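Alpha,alpha-trehalose-phosphate synthase (UDP-forming) (Burkholderia xenovorans, PDB 5V0T) belongs to glycosyltransferase family 20, whose members have the GT-B fold, and binds uridine-5'-diphosphate and 6-o-phosphono-alpha-d-glucopyranose. Local coordinates at residues A[404-416]-A[441-453]. Sequence-based numbering, arbitrary orientation.
Sequences GAAQELDGALIVN and RHRDMMVQLRENN
Arg441 reaches from helix 435-451 to the backbone of the loop 408-412, where its NH1 donates to Gly411 O at 2.9 Å with a nearly straight N-H...O angle of 163°. The oxygen lies at the edge of the guanidinium, in its plane, whereas NH1 sits above the carbonyl plane of Gly411. A weak bond from the same NH1 goes to Ala412 O at 3.3 Å. An arginine suits this place because its extended chain runs past the Gly411 carbonyl before turning its polar end to two oxygens; a salt bridge from NE to Glu437 helps fix the group's rotation. Over one guanidinium face lies Leu413 CD2, 3.7 Å from Arg441 NH2.

Further along the helix, Gln448 NE2 comes within 2.6 Å of Glu408 OE1, but the bond is weak, bent to 117°. Gln448 CG stands anti to the backbone N (chi1 -165°) and the chain then bends at chi2, laying the amide against Glu408 CB and its carboxylate. The stronger partner of Glu408 is Lys383, which pairs with OE2. Asn452 folds back from the helix end, its ND2 donating to Gln448 O at 2.9 Å, in the carbonyl plane and on a lone pair.

Between these polar ends, Met445 lays its flexible chain along the loop, CG 3.6 Å from Gly411 N and SD 4.0 Å from Leu409 CB. Gly411, with no side chain, brings its backbone close against the helix, where Arg441 and Met445 cover it. Leu409 CD2 meets Leu449 CD2 at 4.0 Å where the two side chains cross at about a right angle.

The type I turn Leu409-Ala412 thus packs against helix 435-451 while leading into 413-415, an outermost strand of the six-stranded parallel sheet in this Rossmann-like domain of a GT-B glycosyltransferase.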
loop_
_atom_site.group_PDB
_atom_site.type_symbol
_atom_site.label_atom_id
_atom_site.label_comp_id
_atom_site.label_asym_id
_atom_site.label_seq_id
_atom_site.Cartn_x
_atom_site.Cartn_y
_atom_site.Cartn_z
ATOM N N GLY A 404 1.877 7.764 3.735
ATOM C CA GLY A 404 3.056 8.287 3.049
ATOM C C GLY A 404 2.707 9.354 2.025
ATOM O O GLY A 404 3.469 10.308 1.823
ATOM N N ALA A 405 1.532 9.237 1.401
ATOM C CA ALA A 405 1.103 10.249 0.430
ATOM C C ALA A 405 0.951 11.640 1.043
ATOM O O ALA A 405 0.986 12.630 0.306
ATOM C CB ALA A 405 -0.219 9.824 -0.213
ATOM N N ALA A 406 0.786 11.750 2.371
ATOM C CA ALA A 406 0.662 13.070 2.985
ATOM C C ALA A 406 1.940 13.886 2.874
ATOM O O ALA A 406 1.885 15.115 3.003
ATOM C CB ALA A 406 0.275 12.956 4.463
ATOM N N GLN A 407 3.090 13.241 2.656
ATOM C CA GLN A 407 4.327 14.002 2.500
ATOM C C GLN A 407 4.337 14.837 1.222
ATOM O O GLN A 407 5.107 15.793 1.138
ATOM C CB GLN A 407 5.548 13.079 2.506
ATOM C CG GLN A 407 5.791 12.328 3.809
ATOM C CD GLN A 407 6.173 13.242 4.951
ATOM O OE1 GLN A 407 5.467 13.321 5.953
ATOM N NE2 GLN A 407 7.297 13.927 4.814
ATOM N N GLU A 408 3.504 14.516 0.229
ATOM C CA GLU A 408 3.517 15.270 -1.013
ATOM C C GLU A 408 2.190 15.920 -1.371
ATOM O O GLU A 408 2.200 16.881 -2.145
ATOM C CB GLU A 408 3.995 14.392 -2.191
ATOM C CG GLU A 408 3.401 12.985 -2.294
ATOM C CD GLU A 408 4.250 11.992 -3.145
ATOM O OE1 GLU A 408 5.006 12.397 -4.063
ATOM O OE2 GLU A 408 4.150 10.780 -2.892
ATOM N N LEU A 409 1.061 15.471 -0.808
ATOM C CA LEU A 409 -0.261 15.937 -1.242
ATOM C C LEU A 409 -0.699 17.125 -0.391
ATOM O O LEU A 409 -1.529 17.005 0.512
ATOM C CB LEU A 409 -1.282 14.809 -1.167
ATOM C CG LEU A 409 -1.079 13.677 -2.164
ATOM C CD1 LEU A 409 -2.274 12.713 -2.116
ATOM C CD2 LEU A 409 -0.874 14.265 -3.559
ATOM N N ASP A 410 -0.168 18.306 -0.730
ATOM C CA ASP A 410 -0.407 19.495 0.091
ATOM C C ASP A 410 -1.866 19.943 0.077
ATOM O O ASP A 410 -2.337 20.543 1.051
ATOM C CB ASP A 410 0.487 20.644 -0.372
ATOM C CG ASP A 410 1.864 20.594 0.248
ATOM O OD1 ASP A 410 1.981 20.144 1.411
ATOM O OD2 ASP A 410 2.830 21.006 -0.428
ATOM N N GLY A 411 -2.585 19.692 -1.003
ATOM C CA GLY A 411 -3.962 20.133 -1.094
ATOM C C GLY A 411 -4.969 19.309 -0.330
ATOM O O GLY A 411 -6.162 19.612 -0.369
ATOM N N ALA A 412 -4.539 18.254 0.350
ATOM C CA ALA A 412 -5.469 17.486 1.155
ATOM C C ALA A 412 -5.724 18.190 2.494
ATOM O O ALA A 412 -4.940 19.029 2.948
ATOM C CB ALA A 412 -4.930 16.075 1.396
ATOM N N LEU A 413 -6.837 17.832 3.125
ATOM C CA LEU A 413 -7.076 18.163 4.524
ATOM C C LEU A 413 -6.430 17.066 5.360
ATOM O O LEU A 413 -6.939 15.942 5.419
ATOM C CB LEU A 413 -8.569 18.286 4.825
ATOM C CG LEU A 413 -9.354 19.395 4.111
ATOM C CD1 LEU A 413 -10.872 19.201 4.319
ATOM C CD2 LEU A 413 -8.912 20.796 4.573
ATOM N N ILE A 414 -5.306 17.397 5.995
ATOM C CA ILE A 414 -4.510 16.431 6.755
ATOM C C ILE A 414 -5.096 16.299 8.150
ATOM O O ILE A 414 -5.378 17.307 8.809
ATOM C CB ILE A 414 -3.038 16.874 6.826
ATOM C CG1 ILE A 414 -2.479 17.109 5.429
ATOM C CG2 ILE A 414 -2.198 15.799 7.511
ATOM C CD1 ILE A 414 -2.527 15.886 4.583
ATOM N N VAL A 415 -5.282 15.057 8.608
ATOM C CA VAL A 415 -5.888 14.797 9.902
ATOM C C VAL A 415 -5.053 13.771 10.652
ATOM O O VAL A 415 -4.304 12.991 10.064
ATOM C CB VAL A 415 -7.347 14.302 9.781
ATOM C CG1 VAL A 415 -8.215 15.361 9.096
ATOM C CG2 VAL A 415 -7.399 13.018 9.015
ATOM N N ASN A 416 -5.191 13.795 11.969
ATOM C CA ASN A 416 -4.685 12.722 12.810
ATOM C C ASN A 416 -5.843 11.783 13.098
ATOM O O ASN A 416 -6.819 12.208 13.736
ATOM C CB ASN A 416 -4.107 13.278 14.105
ATOM C CG ASN A 416 -3.407 12.209 14.943
ATOM O OD1 ASN A 416 -3.870 11.074 15.044
ATOM N ND2 ASN A 416 -2.282 12.565 15.520
ATOM N N ARG A 441 -6.819 23.336 -4.665
ATOM C CA ARG A 441 -6.166 22.186 -4.040
ATOM C C ARG A 441 -5.972 21.059 -5.046
ATOM O O ARG A 441 -4.898 20.451 -5.115
ATOM C CB ARG A 441 -6.984 21.689 -2.841
ATOM C CG ARG A 441 -7.011 22.645 -1.651
ATOM C CD ARG A 441 -8.115 22.245 -0.661
ATOM N NE ARG A 441 -8.060 23.035 0.569
ATOM C CZ ARG A 441 -7.325 22.723 1.636
ATOM N NH1 ARG A 441 -6.583 21.627 1.640
ATOM N NH2 ARG A 441 -7.333 23.513 2.703
ATOM N N HIS A 442 -7.011 20.764 -5.833
ATOM C CA HIS A 442 -6.908 19.713 -6.836
ATOM C C HIS A 442 -5.830 20.032 -7.863
ATOM O O HIS A 442 -5.048 19.154 -8.247
ATOM C CB HIS A 442 -8.257 19.523 -7.523
ATOM C CG HIS A 442 -8.240 18.481 -8.594
ATOM N ND1 HIS A 442 -8.315 18.794 -9.934
ATOM C CD2 HIS A 442 -8.160 17.130 -8.525
ATOM C CE1 HIS A 442 -8.285 17.680 -10.644
ATOM N NE2 HIS A 442 -8.190 16.658 -9.814
ATOM N N ARG A 443 -5.776 21.286 -8.315
ATOM C CA ARG A 443 -4.775 21.686 -9.296
ATOM C C ARG A 443 -3.366 21.444 -8.769
ATOM O O ARG A 443 -2.531 20.831 -9.444
ATOM C CB ARG A 443 -4.979 23.157 -9.661
ATOM C CG ARG A 443 -4.566 23.539 -11.054
ATOM C CD ARG A 443 -5.438 24.694 -11.546
ATOM N NE ARG A 443 -5.671 25.687 -10.499
ATOM C CZ ARG A 443 -6.838 26.290 -10.285
ATOM N NH1 ARG A 443 -7.893 25.994 -11.039
ATOM N NH2 ARG A 443 -6.952 27.181 -9.308
ATOM N N ASP A 444 -3.086 21.908 -7.552
ATOM C CA ASP A 444 -1.756 21.710 -6.981
ATOM C C ASP A 444 -1.414 20.233 -6.876
ATOM O O ASP A 444 -0.289 19.825 -7.177
ATOM C CB ASP A 444 -1.659 22.362 -5.599
ATOM C CG ASP A 444 -1.912 23.858 -5.636
ATOM O OD1 ASP A 444 -1.749 24.471 -6.717
ATOM O OD2 ASP A 444 -2.271 24.417 -4.575
ATOM N N MET A 445 -2.367 19.409 -6.448
ATOM C CA MET A 445 -2.047 17.999 -6.279
ATOM C C MET A 445 -1.817 17.317 -7.621
ATOM O O MET A 445 -0.942 16.453 -7.734
ATOM C CB MET A 445 -3.146 17.305 -5.484
ATOM C CG MET A 445 -3.153 17.740 -4.026
ATOM S SD MET A 445 -4.255 16.771 -2.992
ATOM C CE MET A 445 -5.857 17.402 -3.471
ATOM N N MET A 446 -2.577 17.699 -8.653
ATOM C CA MET A 446 -2.388 17.094 -9.968
ATOM C C MET A 446 -0.997 17.399 -10.515
ATOM O O MET A 446 -0.363 16.537 -11.138
ATOM C CB MET A 446 -3.470 17.578 -10.943
ATOM C CG MET A 446 -4.836 16.934 -10.675
ATOM S SD MET A 446 -4.871 15.113 -10.751
ATOM C CE MET A 446 -4.900 14.833 -12.525
ATOM N N VAL A 447 -0.509 18.621 -10.302
ATOM C CA VAL A 447 0.860 18.950 -10.693
ATOM C C VAL A 447 1.843 18.005 -10.007
ATOM O O VAL A 447 2.721 17.418 -10.652
ATOM C CB VAL A 447 1.170 20.422 -10.378
ATOM C CG1 VAL A 447 2.645 20.719 -10.600
ATOM C CG2 VAL A 447 0.302 21.328 -11.251
ATOM N N GLN A 448 1.685 17.819 -8.690
ATOM C CA GLN A 448 2.572 16.929 -7.943
ATOM C C GLN A 448 2.503 15.509 -8.489
ATOM O O GLN A 448 3.534 14.884 -8.765
ATOM C CB GLN A 448 2.201 16.955 -6.457
ATOM C CG GLN A 448 3.252 16.373 -5.508
ATOM C CD GLN A 448 3.457 14.864 -5.656
ATOM O OE1 GLN A 448 2.492 14.104 -5.807
ATOM N NE2 GLN A 448 4.721 14.426 -5.613
ATOM N N LEU A 449 1.287 14.979 -8.639
ATOM C CA LEU A 449 1.106 13.614 -9.117
ATOM C C LEU A 449 1.646 13.427 -10.529
ATOM O O LEU A 449 2.153 12.351 -10.855
ATOM C CB LEU A 449 -0.377 13.244 -9.076
ATOM C CG LEU A 449 -1.019 13.256 -7.697
ATOM C CD1 LEU A 449 -2.525 13.141 -7.812
ATOM C CD2 LEU A 449 -0.449 12.126 -6.853
ATOM N N ARG A 450 1.532 14.454 -11.382
ATOM C CA ARG A 450 2.031 14.347 -12.753
ATOM C C ARG A 450 3.550 14.353 -12.803
ATOM O O ARG A 450 4.154 13.580 -13.555
ATOM C CB ARG A 450 1.497 15.493 -13.611
ATOM C CG ARG A 450 0.119 15.261 -14.141
ATOM C CD ARG A 450 -0.261 16.303 -15.162
ATOM N NE ARG A 450 -1.705 16.311 -15.316
ATOM C CZ ARG A 450 -2.486 17.246 -14.802
ATOM N NH1 ARG A 450 -1.944 18.256 -14.136
ATOM N NH2 ARG A 450 -3.799 17.182 -14.972
ATOM N N GLU A 451 4.185 15.237 -12.034
ATOM C CA GLU A 451 5.638 15.322 -12.071
ATOM C C GLU A 451 6.289 14.135 -11.383
ATOM O O GLU A 451 7.453 13.833 -11.657
ATOM C CB GLU A 451 6.114 16.627 -11.428
ATOM C CG GLU A 451 5.608 17.886 -12.135
ATOM C CD GLU A 451 6.211 19.177 -11.578
ATOM O OE1 GLU A 451 6.038 20.233 -12.227
ATOM O OE2 GLU A 451 6.847 19.136 -10.497
ATOM N N ASN A 452 5.560 13.451 -10.511
ATOM C CA ASN A 452 6.121 12.353 -9.739
ATOM C C ASN A 452 5.296 11.093 -9.953
ATOM O O ASN A 452 4.834 10.460 -8.998
ATOM C CB ASN A 452 6.200 12.757 -8.268
ATOM C CG ASN A 452 7.020 14.034 -8.073
ATOM O OD1 ASN A 452 8.253 13.996 -8.053
ATOM N ND2 ASN A 452 6.338 15.173 -7.973
ATOM N N ASN A 453 5.109 10.733 -11.217
ATOM C CA ASN A 453 4.258 9.623 -11.597
ATOM C C ASN A 453 5.032 8.315 -11.483
ATOM O O ASN A 453 6.236 8.297 -11.212
ATOM C CB ASN A 453 3.724 9.838 -13.015
ATOM C CG ASN A 453 4.827 9.943 -14.054
ATOM O OD1 ASN A 453 5.490 8.961 -14.366
ATOM N ND2 ASN A 453 5.005 11.130 -14.615
#